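Local coordinates for protein (S)-ureidoglycine--glyoxylate transaminase (Bacillus subtilis, PDB 3ISL) that catalyses transfer of the amino group of (S)-ureidoglycine to glyoxylate in purine catabolism, yielding oxalurate and glycine with pyridoxal 5'-phosphate as cofactor, at residues A[15-21]-A[364-370]; A[174-179]-A[197-201]. One frame throughout, in Å; residues are numbered along the deposited sequence.

Contact 1 (A[15-21]-A[364-370])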
loop_
_atom_site.group_PDB
_atom_site.type_symbol
_atom_site.label_atom_id
_atom_site.label_comp_id
_atom_site.label_asym_id
_atom_site.label_seq_id
_atom_site.Cartn_x
_atom_site.Cartn_y
_atom_site.Cartn_z
ATOM N N MET A 15 22.827 2.454 -3.692
ATOM C CA MET A 15 23.111 3.353 -4.769
ATOM C C MET A 15 22.428 2.884 -6.069
ATOM O O MET A 15 23.023 2.981 -7.156
ATOM C CB MET A 15 24.682 3.510 -4.927
ATOM C CG MET A 15 25.321 4.369 -3.738
ATOM S SD MET A 15 24.522 6.012 -3.401
ATOM C CE MET A 15 25.538 7.124 -4.381
ATOM N N THR A 16 21.203 2.382 -5.949
ATOM C CA THR A 16 20.369 2.026 -7.102
ATOM C C THR A 16 19.443 3.226 -7.375
ATOM O O THR A 16 19.430 4.180 -6.594
ATOM C CB THR A 16 19.464 0.865 -6.748
ATOM O OG1 THR A 16 18.546 1.270 -5.707
ATOM C CG2 THR A 16 20.286 -0.361 -6.298
ATOM N N PRO A 17 18.651 3.166 -8.464
ATOM C CA PRO A 17 17.549 4.120 -8.658
ATOM C C PRO A 17 16.254 3.855 -7.864
ATOM O O PRO A 17 15.207 4.398 -8.214
ATOM C CB PRO A 17 17.273 4.044 -10.176
ATOM C CG PRO A 17 18.542 3.508 -10.817
ATOM C CD PRO A 17 19.032 2.491 -9.734
ATOM N N GLY A 18 16.326 3.068 -6.785
ATOM C CA GLY A 18 15.209 2.849 -5.890
ATOM C C GLY A 18 14.962 1.377 -5.692
ATOM O O GLY A 18 15.208 0.587 -6.595
ATOM N N PRO A 19 14.501 0.996 -4.496
ATOM C CA PRO A 19 14.312 1.894 -3.371
ATOM C C PRO A 19 15.660 2.260 -2.697
ATOM O O PRO A 19 16.541 1.375 -2.563
ATOM C CB PRO A 19 13.448 1.057 -2.407
ATOM C CG PRO A 19 13.830 -0.373 -2.756
ATOM C CD PRO A 19 14.031 -0.372 -4.213
ATOM N N VAL A 20 15.784 3.529 -2.264
ATOM C CA VAL A 20 16.996 4.010 -1.663
ATOM C C VAL A 20 16.947 4.124 -0.133
ATOM O O VAL A 20 15.937 3.770 0.501
ATOM C CB VAL A 20 17.446 5.352 -2.353
ATOM C CG1 VAL A 20 17.559 5.121 -3.885
ATOM C CG2 VAL A 20 16.433 6.494 -2.049
ATOM N N GLU A 21 18.008 4.605 0.476
ATOM C CA GLU A 21 18.093 4.641 1.944
ATOM C C GLU A 21 17.134 5.713 2.423
ATOM O O GLU A 21 16.915 6.737 1.737
ATOM C CB GLU A 21 19.493 5.043 2.380
ATOM C CG GLU A 21 20.544 4.043 2.205
ATOM C CD GLU A 21 21.903 4.664 2.261
ATOM O OE1 GLU A 21 22.106 5.700 2.970
ATOM O OE2 GLU A 21 22.773 4.117 1.573
ATOM N N ILE A 364 23.635 3.777 -11.564
ATOM C CA ILE A 364 23.958 4.161 -10.201
ATOM C C ILE A 364 23.012 5.338 -9.899
ATOM O O ILE A 364 23.067 6.344 -10.597
ATOM C CB ILE A 364 25.393 4.548 -10.023
ATOM C CG1 ILE A 364 26.324 3.414 -10.541
ATOM C CG2 ILE A 364 25.689 5.014 -8.525
ATOM C CD1 ILE A 364 27.835 3.675 -10.408
ATOM N N GLY A 365 22.152 5.156 -8.885
ATOM C CA GLY A 365 21.184 6.173 -8.424
ATOM C C GLY A 365 21.888 7.072 -7.421
ATOM O O GLY A 365 22.787 6.593 -6.676
ATOM N N THR A 366 21.583 8.372 -7.434
ATOM C CA THR A 366 22.078 9.317 -6.397
ATOM C C THR A 366 20.811 10.075 -6.034
ATOM O O THR A 366 20.625 11.175 -6.481
ATOM C CB THR A 366 23.165 10.333 -6.947
ATOM O OG1 THR A 366 22.753 10.812 -8.235
ATOM C CG2 THR A 366 24.524 9.678 -7.106
ATOM N N MET A 367 19.917 9.454 -5.262
ATOM C CA MET A 367 18.605 10.001 -4.961
ATOM C C MET A 367 18.394 10.212 -3.459
ATOM O O MET A 367 18.677 9.289 -2.673
ATOM C CB MET A 367 17.509 8.968 -5.391
ATOM C CG MET A 367 17.463 8.689 -6.939
ATOM S SD MET A 367 16.426 7.272 -7.217
ATOM C CE MET A 367 15.834 7.626 -8.899
ATOM N N GLY A 368 17.810 11.360 -3.052
ATOM C CA GLY A 368 17.399 11.490 -1.700
ATOM C C GLY A 368 18.530 11.342 -0.693
ATOM O O GLY A 368 19.637 11.892 -0.875
ATOM N N TYR A 369 18.278 10.586 0.368
ATOM C CA TYR A 369 19.256 10.463 1.458
ATOM C C TYR A 369 20.524 9.736 0.984
ATOM O O TYR A 369 21.583 9.913 1.563
ATOM C CB TYR A 369 18.643 9.691 2.628
ATOM C CG TYR A 369 19.558 9.747 3.842
ATOM C CD1 TYR A 369 19.706 10.959 4.568
ATOM C CD2 TYR A 369 20.301 8.650 4.218
ATOM C CE1 TYR A 369 20.551 11.047 5.648
ATOM C CE2 TYR A 369 21.188 8.732 5.313
ATOM C CZ TYR A 369 21.314 9.940 6.004
ATOM O OH TYR A 369 22.160 10.012 7.103
ATOM N N SER A 370 20.386 8.831 0.005
ATOM C CA SER A 370 21.528 8.162 -0.669
ATOM C C SER A 370 22.440 9.115 -1.484
ATOM O O SER A 370 23.638 8.789 -1.837
ATOM C CB SER A 370 20.932 7.084 -1.600
ATOM O OG SER A 370 20.583 5.900 -0.839
HETATM O O HOH W 1 20.477 6.424 -4.831
#
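Gly365 N donates to Met15 O at 2.9 Å, arriving from above the carbonyl plane, 61° out of it. Beside this bond Thr16 O lies 3.2 Å from Gly365 CA in a CA-H...O contact; a side chain on Gly365 would run into that oxygen. Farther along, Met367 reaches the Pro17 backbone: with its chain extended beyond CG (chi2 168°), the thioether lies against the carbonyl, SD 3.3 Å from Pro17 O. Val20 crosses the same methionine at about a right angle, CG1 packing on the sulfur. Met15, bent at chi2 and chi3, carries SD to 3.3 Å from Ser370 O and CE to Thr366 CG2. The far end is polar. Glu21 N makes a nearly straight bond to Ser370 OG, 3.2 Å long with 167° at the hydrogen, and that hydroxyl also bonds to Ile14 O. The carboxylate of Glu21 meets the edge of the Tyr369 ring, OE1 3.7 Å from CD2, while its charge is paired with Arg372 and OE2 bonds to Ile14 N. Behind the direct contacts, water 1 donates to Thr16 O and accepts from Met367 N, and Thr16 OG1 takes the Gly18 N-H in an ST turn that shapes the loop. The contact thus fastens the loop between strand 13-14 and helix 24-29 to the end of strand 361-365 and the loop and 3-10 turn that follow it; strand 324-328 packs on Pro17 and Met367, helix 288-308 on Ile364 and Thr366, and helix 373-389 on Met15 and Ser370.

Contact 2 (A[174-179]-A[197-201]). With PLP (pyridoxal-5'-phosphate), chain C.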
loop_
_atom_site.group_PDB
_atom_site.type_symbol
_atom_site.label_atom_id
_atom_site.label_comp_id
_atom_site.label_asym_id
_atom_site.label_seq_id
_atom_site.Cartn_x
_atom_site.Cartn_y
_atom_site.Cartn_z
ATOM N N VAL A 174 7.567 9.804 -10.836
ATOM C CA VAL A 174 7.879 8.955 -9.693
ATOM C C VAL A 174 9.390 9.047 -9.339
ATOM O O VAL A 174 9.761 9.066 -8.181
ATOM C CB VAL A 174 7.435 7.484 -9.965
ATOM C CG1 VAL A 174 8.258 6.514 -9.161
ATOM C CG2 VAL A 174 5.902 7.277 -9.744
ATOM N N ALA A 175 10.243 9.060 -10.363
ATOM C CA ALA A 175 11.668 9.065 -10.167
ATOM C C ALA A 175 12.235 10.447 -10.000
ATOM O O ALA A 175 13.409 10.561 -9.698
ATOM C CB ALA A 175 12.370 8.428 -11.376
ATOM N N THR A 176 11.494 11.473 -10.378
ATOM C CA THR A 176 12.042 12.849 -10.372
ATOM C C THR A 176 11.527 13.658 -9.167
ATOM O O THR A 176 12.213 14.543 -8.690
ATOM C CB THR A 176 11.733 13.629 -11.662
ATOM O OG1 THR A 176 10.335 13.566 -11.852
ATOM C CG2 THR A 176 12.407 12.943 -12.848
ATOM N N ILE A 177 10.339 13.338 -8.650
ATOM C CA ILE A 177 9.800 14.244 -7.634
ATOM C C ILE A 177 10.745 14.306 -6.410
ATOM O O ILE A 177 11.214 13.243 -5.899
ATOM C CB ILE A 177 8.373 13.773 -7.176
ATOM C CG1 ILE A 177 7.580 14.911 -6.433
ATOM C CG2 ILE A 177 8.430 12.384 -6.337
ATOM C CD1 ILE A 177 7.488 16.294 -7.208
ATOM N N GLY A 178 11.009 15.534 -5.911
ATOM C CA GLY A 178 11.917 15.777 -4.778
ATOM C C GLY A 178 13.428 15.705 -5.092
ATOM O O GLY A 178 14.266 15.910 -4.208
ATOM N N GLY A 179 13.758 15.457 -6.346
ATOM C CA GLY A 179 15.164 15.320 -6.780
ATOM C C GLY A 179 15.526 16.229 -7.945
ATOM O O GLY A 179 16.632 16.781 -7.986
ATOM N N GLN A 197 9.938 6.102 -2.527
ATOM C CA GLN A 197 11.144 5.377 -2.170
ATOM C C GLN A 197 12.339 5.807 -3.016
ATOM O O GLN A 197 13.422 5.162 -2.953
ATOM C CB GLN A 197 10.940 3.854 -2.296
ATOM C CG GLN A 197 10.873 3.365 -3.851
ATOM C CD GLN A 197 9.447 3.378 -4.444
ATOM O OE1 GLN A 197 8.539 3.987 -3.875
ATOM N NE2 GLN A 197 9.252 2.686 -5.569
ATOM N N LYS A 198 12.127 6.850 -3.826
ATOM C CA LYS A 198 13.135 7.442 -4.713
ATOM C C LYS A 198 13.664 8.757 -4.147
ATOM O O LYS A 198 14.129 8.748 -3.038
ATOM C CB LYS A 198 12.649 7.492 -6.159
ATOM C CG LYS A 198 12.519 5.971 -6.691
ATOM C CD LYS A 198 12.094 5.779 -8.178
ATOM C CE LYS A 198 11.616 4.345 -8.351
ATOM N NZ LYS A 198 11.608 3.767 -9.683
ATOM N N CYS A 199 13.616 9.869 -4.861
ATOM C CA CYS A 199 14.198 11.054 -4.295
ATOM C C CYS A 199 13.657 11.551 -2.940
ATOM O O CYS A 199 14.308 12.406 -2.295
ATOM C CB CYS A 199 14.147 12.160 -5.344
ATOM S SG CYS A 199 15.079 11.644 -6.759
ATOM N N LEU A 200 12.448 11.112 -2.577
ATOM C CA LEU A 200 11.823 11.406 -1.279
ATOM C C LEU A 200 12.379 10.589 -0.077
ATOM O O LEU A 200 12.243 10.983 1.075
ATOM C CB LEU A 200 10.252 11.256 -1.361
ATOM C CG LEU A 200 9.597 12.237 -2.397
ATOM C CD1 LEU A 200 8.084 12.072 -2.199
ATOM C CD2 LEU A 200 10.035 13.744 -2.201
ATOM N N SER A 201 13.034 9.468 -0.359
ATOM C CA SER A 201 13.635 8.636 0.700
ATOM C C SER A 201 12.605 8.334 1.794
ATOM O O SER A 201 12.875 8.460 3.001
ATOM C CB SER A 201 14.886 9.332 1.293
ATOM O OG SER A 201 15.939 9.132 0.378
HETATM N N1 PLP C . 7.542 4.785 -12.645
HETATM C C2 PLP C . 8.959 5.166 -12.766
HETATM C C2A PLP C . 9.458 6.162 -13.629
HETATM C C3 PLP C . 9.959 4.536 -12.014
HETATM O O3 PLP C . 11.278 4.896 -12.120
HETATM C C4 PLP C . 9.677 3.544 -11.101
HETATM C C4A PLP C . 10.850 2.892 -10.270
HETATM C C5 PLP C . 8.351 3.161 -10.944
HETATM C C6 PLP C . 7.279 3.739 -11.696
HETATM C C5A PLP C . 8.101 2.043 -9.986
HETATM O O4P PLP C . 7.180 2.405 -9.067
HETATM P P PLP C . 6.953 1.272 -7.989
HETATM O O1P PLP C . 7.977 0.149 -8.101
HETATM O O2P PLP C . 5.364 0.891 -8.298
HETATM O O3P PLP C . 6.963 1.976 -6.463
#
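Ala175 and Lys198 (CA to CA 5.9 Å) and Gly179 and Cys199 (CA to CA 5.0 Å) are the nearest pairs of two irregular segments, the second closing a type I turn from Lys198 to Ser201. Lys198 runs extended past CG, its CD 3.9 Å from Ala175 CA, and ends in a covalent bond of 1.3 Å from NZ to PLP C4A, consistent with the internal aldimine of these PLP enzymes. Val174 lies over one face of the pyridine ring, CG1 3.8 Å from PLP C5, and Ala175 CB borders PLP O3. Gln197, its chain bent at chi2 (-90°), lets NE2 donate a hydrogen bond to phosphate oxygen O3P of PLP, 2.6 Å away. At the other end Cys199 CB sits 3.2 Å from Ile177 O, and SG faces Ala175 O; a side chain on Gly179 would strike that sulfur. Leu200 sets CD2 3.8 Å from Gly178 CA, with CG against Ile177 CG2, contacts that leave no space for a side chain on Gly178. With Leu200 cut back to an alanine, the space beside Gly178 is likely to open and Ile177 CG2 to lose its packing partner. The segments follow strands 168-172 and 191-193 of the large sheet; helix 40-56 covers Ile177 and Leu200 through Leu56, and helix 71-82 sets Ser71 against Val174 and Gln197.

In the fold
Both contacts are buried, contact 2 nearer the middle of the chain (about 5 Å from its centre to that of the chain, against 11 Å) and nested in the loop that contact 1 closes. They meet directly: Ser201 OG probably bonds to both Tyr369 N and Glu21 O, while Pro17 O and Val20 pack on Lys198. Contact 1 draws the N-terminal loop onto the two-stranded sheet, using one backbone bond, a backbone-to-serine bond, a water, two thioethers and a polar end where Arg372 makes a salt bridge to Glu21. Contact 2 joins loops of the seven-stranded sheet by packing, without direct hydrogen bonds between its segments; Lys198 and Gln197 turn to the cofactor, which Thr267 of the second subunit also reaches.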